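Local coordinates for RE68036p (Drosophila melanogaster, PDB 1SQH), which is of uncharacterised function but is probably an acyltransferase of the GNAT superfamily, possibly one that acylates glycine at its nitrogen, at residues Arg32-Leu37 against Asn229-Leu234; Leu38-Arg43 against Arg262-Thr267. All coordinates share one frame; numbering follows the deposited sequence.

Contact 1. Residues Arg32-Leu37 against Asn229-Leu234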
loop_
_atom_site.group_PDB
_atom_site.type_symbol
_atom_site.label_atom_id
_atom_site.label_comp_id
_atom_site.label_asym_id
_atom_site.label_seq_id
_atom_site.Cartn_x
_atom_site.Cartn_y
_atom_site.Cartn_z
ATOM N N ARG A 32 6.629 13.546 0.389
ATOM C CA ARG A 32 5.298 13.220 -0.147
ATOM C C ARG A 32 5.314 12.145 -1.218
ATOM O O ARG A 32 4.264 11.698 -1.676
ATOM C CB ARG A 32 4.631 14.455 -0.751
ATOM C CG ARG A 32 4.183 15.513 0.220
ATOM C CD ARG A 32 3.862 16.761 -0.569
ATOM N NE ARG A 32 3.007 17.698 0.137
ATOM C CZ ARG A 32 1.813 18.079 -0.303
ATOM N NH1 ARG A 32 1.332 17.595 -1.448
ATOM N NH2 ARG A 32 1.101 18.954 0.390
ATOM N N ASN A 33 6.507 11.744 -1.618
ATOM C CA ASN A 33 6.681 10.737 -2.657
ATOM C C ASN A 33 6.254 9.330 -2.207
ATOM O O ASN A 33 6.658 8.852 -1.148
ATOM C CB ASN A 33 8.137 10.761 -3.105
ATOM C CG ASN A 33 8.434 9.717 -4.129
ATOM O OD1 ASN A 33 8.775 8.579 -3.789
ATOM N ND2 ASN A 33 8.296 10.085 -5.405
ATOM N N PHE A 34 5.444 8.662 -3.025
ATOM C CA PHE A 34 4.945 7.338 -2.684
ATOM C C PHE A 34 5.964 6.207 -2.586
ATOM O O PHE A 34 5.744 5.235 -1.854
ATOM C CB PHE A 34 3.824 6.955 -3.643
ATOM C CG PHE A 34 2.510 7.599 -3.311
ATOM C CD1 PHE A 34 1.588 6.946 -2.494
ATOM C CD2 PHE A 34 2.207 8.873 -3.778
ATOM C CE1 PHE A 34 0.374 7.553 -2.145
ATOM C CE2 PHE A 34 1.002 9.491 -3.440
ATOM C CZ PHE A 34 0.085 8.833 -2.624
ATOM N N HIS A 35 7.067 6.306 -3.317
ATOM C CA HIS A 35 8.071 5.267 -3.225
ATOM C C HIS A 35 8.806 5.473 -1.922
ATOM O O HIS A 35 9.197 4.507 -1.256
ATOM C CB HIS A 35 9.005 5.309 -4.433
ATOM C CG HIS A 35 8.361 4.774 -5.671
ATOM N ND1 HIS A 35 8.177 3.424 -5.883
ATOM C CD2 HIS A 35 7.719 5.408 -6.680
ATOM C CE1 HIS A 35 7.443 3.251 -6.969
ATOM N NE2 HIS A 35 7.149 4.438 -7.469
ATOM N N TYR A 36 8.970 6.732 -1.535
ATOM C CA TYR A 36 9.607 7.009 -0.260
ATOM C C TYR A 36 8.701 6.443 0.843
ATOM O O TYR A 36 9.177 5.812 1.792
ATOM C CB TYR A 36 9.766 8.518 -0.047
ATOM C CG TYR A 36 9.920 8.881 1.413
ATOM C CD1 TYR A 36 11.123 8.660 2.082
ATOM C CD2 TYR A 36 8.841 9.394 2.142
ATOM C CE1 TYR A 36 11.260 8.936 3.436
ATOM C CE2 TYR A 36 8.964 9.675 3.503
ATOM C CZ TYR A 36 10.180 9.445 4.144
ATOM O OH TYR A 36 10.322 9.744 5.484
ATOM N N LEU A 37 7.393 6.670 0.708
ATOM C CA LEU A 37 6.435 6.203 1.709
ATOM C C LEU A 37 6.463 4.688 1.840
ATOM O O LEU A 37 6.426 4.150 2.952
ATOM C CB LEU A 37 5.028 6.702 1.363
ATOM C CG LEU A 37 4.935 8.219 1.622
ATOM C CD1 LEU A 37 3.606 8.802 1.156
ATOM C CD2 LEU A 37 5.132 8.449 3.120
ATOM N N ASN A 229 -2.410 1.748 6.021
ATOM C CA ASN A 229 -2.010 0.852 4.934
ATOM C C ASN A 229 -0.513 0.614 4.769
ATOM O O ASN A 229 0.287 0.994 5.629
ATOM C CB ASN A 229 -2.619 1.340 3.611
ATOM C CG ASN A 229 -1.977 2.607 3.098
ATOM O OD1 ASN A 229 -1.092 3.181 3.734
ATOM N ND2 ASN A 229 -2.416 3.050 1.927
ATOM N N ASP A 230 -0.132 -0.022 3.661
ATOM C CA ASP A 230 1.272 -0.322 3.424
ATOM C C ASP A 230 2.102 0.876 2.955
ATOM O O ASP A 230 3.240 0.726 2.499
ATOM C CB ASP A 230 1.419 -1.517 2.462
ATOM C CG ASP A 230 0.495 -1.431 1.242
ATOM O OD1 ASP A 230 -0.375 -0.534 1.177
ATOM O OD2 ASP A 230 0.642 -2.289 0.340
ATOM N N PHE A 231 1.521 2.065 3.083
ATOM C CA PHE A 231 2.201 3.309 2.741
ATOM C C PHE A 231 2.088 4.206 3.979
ATOM O O PHE A 231 2.350 5.413 3.920
ATOM C CB PHE A 231 1.542 4.008 1.541
ATOM C CG PHE A 231 1.857 3.369 0.215
ATOM C CD1 PHE A 231 1.083 2.315 -0.269
ATOM C CD2 PHE A 231 2.943 3.817 -0.545
ATOM C CE1 PHE A 231 1.383 1.705 -1.496
ATOM C CE2 PHE A 231 3.262 3.222 -1.769
ATOM C CZ PHE A 231 2.477 2.160 -2.253
ATOM N N SER A 232 1.692 3.586 5.092
ATOM C CA SER A 232 1.513 4.258 6.383
ATOM C C SER A 232 0.409 5.293 6.330
ATOM O O SER A 232 0.271 6.120 7.238
ATOM C CB SER A 232 2.816 4.917 6.842
ATOM O OG SER A 232 3.788 3.933 7.132
ATOM N N GLY A 233 -0.379 5.232 5.258
ATOM C CA GLY A 233 -1.491 6.144 5.072
ATOM C C GLY A 233 -2.808 5.445 5.359
ATOM O O GLY A 233 -2.851 4.485 6.123
ATOM N N LEU A 234 -3.883 5.910 4.731
ATOM C CA LEU A 234 -5.213 5.333 4.941
ATOM C C LEU A 234 -5.553 4.266 3.922
ATOM O O LEU A 234 -5.162 4.365 2.761
ATOM C CB LEU A 234 -6.295 6.417 4.867
ATOM C CG LEU A 234 -6.693 7.261 6.081
ATOM C CD1 LEU A 234 -5.472 7.696 6.865
ATOM C CD2 LEU A 234 -7.500 8.467 5.594
#
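Phe231 makes this contact by fitting its ring against Phe34 and Leu37, where helix 34-51 begins. Within its own segment, Asn229 shapes the turn first: its OD1 accepts Phe231 N at 2.9 Å, which makes an Asx turn, and Gly233 N at 2.7 Å, the two donors arriving from opposite faces of the amide plane. Backbone bonds from Asn229 N to Gly233 O and from Ser232 N to Asn229 O close a compact turn. This is the tip of the beta-hairpin between strands 222-228 and 234-239, consistent with the central beta-meander of a GNAT-like domain. At Phe231, CG lies anti to the carbonyl carbon (chi1 -76°), which carries the ring to the helix start. Phe34 turns an edge toward the face of Phe231 in an offset edge-to-face pair, with centroids 5.8 Å apart and planes at 68°. Phe34 O lies in plane at the ring edge, 3.2 Å from Phe231 CE2, while Leu37 CB packs 4.0 Å from Phe231 CD2. With an alanine in place of Phe231, the edge-to-face partner of Phe34 and Trp271 is likely to be lost and a gap left beside Leu37. Next, Ser232 OG hydrogen-bonds to Lys44, further along the same helix.

Contact 2. Residues Leu38-Arg43 against Arg262-Thr267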
loop_
_atom_site.group_PDB
_atom_site.type_symbol
_atom_site.label_atom_id
_atom_site.label_comp_id
_atom_site.label_asym_id
_atom_site.label_seq_id
_atom_site.Cartn_x
_atom_site.Cartn_y
_atom_site.Cartn_z
ATOM N N LEU A 38 6.545 4.011 0.696
ATOM C CA LEU A 38 6.609 2.562 0.651
ATOM C C LEU A 38 7.870 2.093 1.385
ATOM O O LEU A 38 7.806 1.198 2.233
ATOM C CB LEU A 38 6.617 2.111 -0.815
ATOM C CG LEU A 38 7.068 0.720 -1.279
ATOM C CD1 LEU A 38 6.844 -0.314 -0.211
ATOM C CD2 LEU A 38 6.292 0.373 -2.555
ATOM N N LEU A 39 9.002 2.719 1.065
ATOM C CA LEU A 39 10.281 2.377 1.686
ATOM C C LEU A 39 10.227 2.709 3.172
ATOM O O LEU A 39 10.638 1.910 4.030
ATOM C CB LEU A 39 11.424 3.145 1.007
ATOM C CG LEU A 39 12.241 2.437 -0.090
ATOM C CD1 LEU A 39 11.342 1.638 -1.002
ATOM C CD2 LEU A 39 13.023 3.482 -0.894
ATOM N N TYR A 40 9.724 3.900 3.474
ATOM C CA TYR A 40 9.579 4.325 4.855
ATOM C C TYR A 40 8.713 3.312 5.619
ATOM O O TYR A 40 9.070 2.852 6.711
ATOM C CB TYR A 40 8.911 5.696 4.898
ATOM C CG TYR A 40 8.403 6.054 6.265
ATOM C CD1 TYR A 40 9.241 6.641 7.206
ATOM C CD2 TYR A 40 7.089 5.773 6.631
ATOM C CE1 TYR A 40 8.778 6.948 8.487
ATOM C CE2 TYR A 40 6.620 6.066 7.901
ATOM C CZ TYR A 40 7.467 6.659 8.825
ATOM O OH TYR A 40 6.976 6.994 10.072
ATOM N N ASN A 41 7.574 2.961 5.035
ATOM C CA ASN A 41 6.675 2.029 5.685
ATOM C C ASN A 41 7.296 0.662 5.949
ATOM O O ASN A 41 7.223 0.150 7.080
ATOM C CB ASN A 41 5.405 1.851 4.857
ATOM C CG ASN A 41 4.430 0.899 5.506
ATOM O OD1 ASN A 41 3.743 1.244 6.459
ATOM N ND2 ASN A 41 4.388 -0.322 5.003
ATOM N N GLN A 42 7.909 0.072 4.921
ATOM C CA GLN A 42 8.507 -1.247 5.079
ATOM C C GLN A 42 9.543 -1.273 6.192
ATOM O O GLN A 42 9.507 -2.145 7.060
ATOM C CB GLN A 42 9.152 -1.715 3.780
ATOM C CG GLN A 42 9.626 -3.172 3.850
ATOM C CD GLN A 42 8.496 -4.109 4.261
ATOM O OE1 GLN A 42 7.529 -4.284 3.521
ATOM N NE2 GLN A 42 8.605 -4.696 5.450
ATOM N N ARG A 43 10.467 -0.320 6.171
ATOM C CA ARG A 43 11.489 -0.273 7.202
ATOM C C ARG A 43 10.869 -0.053 8.584
ATOM O O ARG A 43 11.410 -0.529 9.587
ATOM C CB ARG A 43 12.518 0.811 6.880
ATOM C CG ARG A 43 13.357 0.453 5.663
ATOM C CD ARG A 43 14.094 -0.873 5.870
ATOM N NE ARG A 43 15.256 -0.723 6.748
ATOM C CZ ARG A 43 15.789 -1.710 7.465
ATOM N NH1 ARG A 43 15.259 -2.929 7.422
ATOM N NH2 ARG A 43 16.861 -1.479 8.212
ATOM N N ARG A 262 -0.236 12.161 14.529
ATOM C CA ARG A 262 0.228 12.504 15.860
ATOM C C ARG A 262 1.058 11.398 16.490
ATOM O O ARG A 262 1.674 11.592 17.532
ATOM C CB ARG A 262 -0.959 12.865 16.749
ATOM C CG ARG A 262 -1.723 14.058 16.223
ATOM C CD ARG A 262 -2.271 14.878 17.357
ATOM N NE ARG A 262 -2.925 16.101 16.899
ATOM C CZ ARG A 262 -3.397 17.033 17.723
ATOM N NH1 ARG A 262 -3.285 16.873 19.039
ATOM N NH2 ARG A 262 -3.981 18.117 17.238
ATOM N N GLY A 263 1.080 10.240 15.843
ATOM C CA GLY A 263 1.850 9.128 16.359
ATOM C C GLY A 263 3.153 8.985 15.600
ATOM O O GLY A 263 4.088 8.348 16.074
ATOM N N GLU A 264 3.226 9.569 14.409
ATOM C CA GLU A 264 4.451 9.476 13.634
ATOM C C GLU A 264 4.494 10.610 12.632
ATOM O O GLU A 264 3.454 11.174 12.258
ATOM C CB GLU A 264 4.547 8.109 12.921
ATOM C CG GLU A 264 3.611 7.931 11.716
ATOM C CD GLU A 264 3.482 6.471 11.263
ATOM O OE1 GLU A 264 2.474 5.815 11.612
ATOM O OE2 GLU A 264 4.394 5.981 10.564
ATOM N N GLU A 265 5.699 10.957 12.201
ATOM C CA GLU A 265 5.841 12.033 11.249
ATOM C C GLU A 265 5.937 11.586 9.794
ATOM O O GLU A 265 7.000 11.212 9.323
ATOM C CB GLU A 265 7.056 12.897 11.577
ATOM C CG GLU A 265 7.141 14.134 10.679
ATOM C CD GLU A 265 8.378 14.981 10.927
ATOM O OE1 GLU A 265 9.497 14.509 10.624
ATOM O OE2 GLU A 265 8.231 16.124 11.423
ATOM N N ILE A 266 4.811 11.606 9.098
ATOM C CA ILE A 266 4.789 11.288 7.680
ATOM C C ILE A 266 3.589 11.936 7.029
ATOM O O ILE A 266 2.640 12.352 7.692
ATOM C CB ILE A 266 4.730 9.770 7.366
ATOM C CG1 ILE A 266 3.927 9.039 8.430
ATOM C CG2 ILE A 266 6.127 9.224 7.163
ATOM C CD1 ILE A 266 2.454 9.312 8.373
ATOM N N THR A 267 3.663 12.039 5.713
ATOM C CA THR A 267 2.585 12.599 4.923
ATOM C C THR A 267 1.468 11.562 4.949
ATOM O O THR A 267 1.734 10.364 4.837
ATOM C CB THR A 267 3.036 12.754 3.476
ATOM O OG1 THR A 267 4.342 13.336 3.462
ATOM C CG2 THR A 267 2.062 13.613 2.696
HETATM O O HOH W 1 8.533 9.902 11.196
#
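A chi1 of 165° swings the Tyr40 ring away from its own amide nitrogen and sends the phenol off helix 34-51 toward Glu264 and Ile266. Ile266 is rotated to a chi1 of 33°, well short of staggered, and this sets its CG2 branch over one face of the Tyr40 ring. Ile266 CG2 lies 3.4 Å from the centroid of the Tyr40 ring, a close CH-pi contact, and 3.3 Å from Tyr40 CE2, which shows how tight the packing is. At the far end of the ring, Tyr40 OH donates to Glu264 OE2 over 2.8 Å. The carboxylate oxygen accepts through its anti lone pair, near the plane of the phenol, although the ring and carboxylate planes stand 48° apart. Lys44 forms a salt bridge to the same OE2, so a charge and a hydroxyl share one oxygen and probably steady the carboxylate. A water donates to Glu265 O at 2.8 Å and, weakly, to Tyr40 OH at 3.5 Å. The contact joins a helix of the N-terminal half to the connection from helix 248-263 into strand 268-273, consistent with the beta-alpha-beta crossover (234-239, 248-263, 268-273) of a GNAT-like fold and an interface between two GNAT-like halves.

Contacts 1 and 2 lie on consecutive parts of helix 34-51, their centres about 7 Å apart, and both reach the C-terminal half of the chain. Residues of one touch the other: Ser232 OG lies 2.8 Å from Asn41 OD1, a probable hydrogen bond, and 3.6 Å from Tyr40 CE2. Lys44 is a partner shared by the two contacts. Contact 1 is the more buried, its centre about 7 Å from the centre of the chain, against about 12 Å for contact 2. Leu234, at the end of 229-234 and the start of strand 234-239, bonds through its backbone to Thr269 of strand 268-273, just after 262-267. In GNAT enzymes the equivalent strands splay to admit acyl-CoA; such a site can only be inferred here.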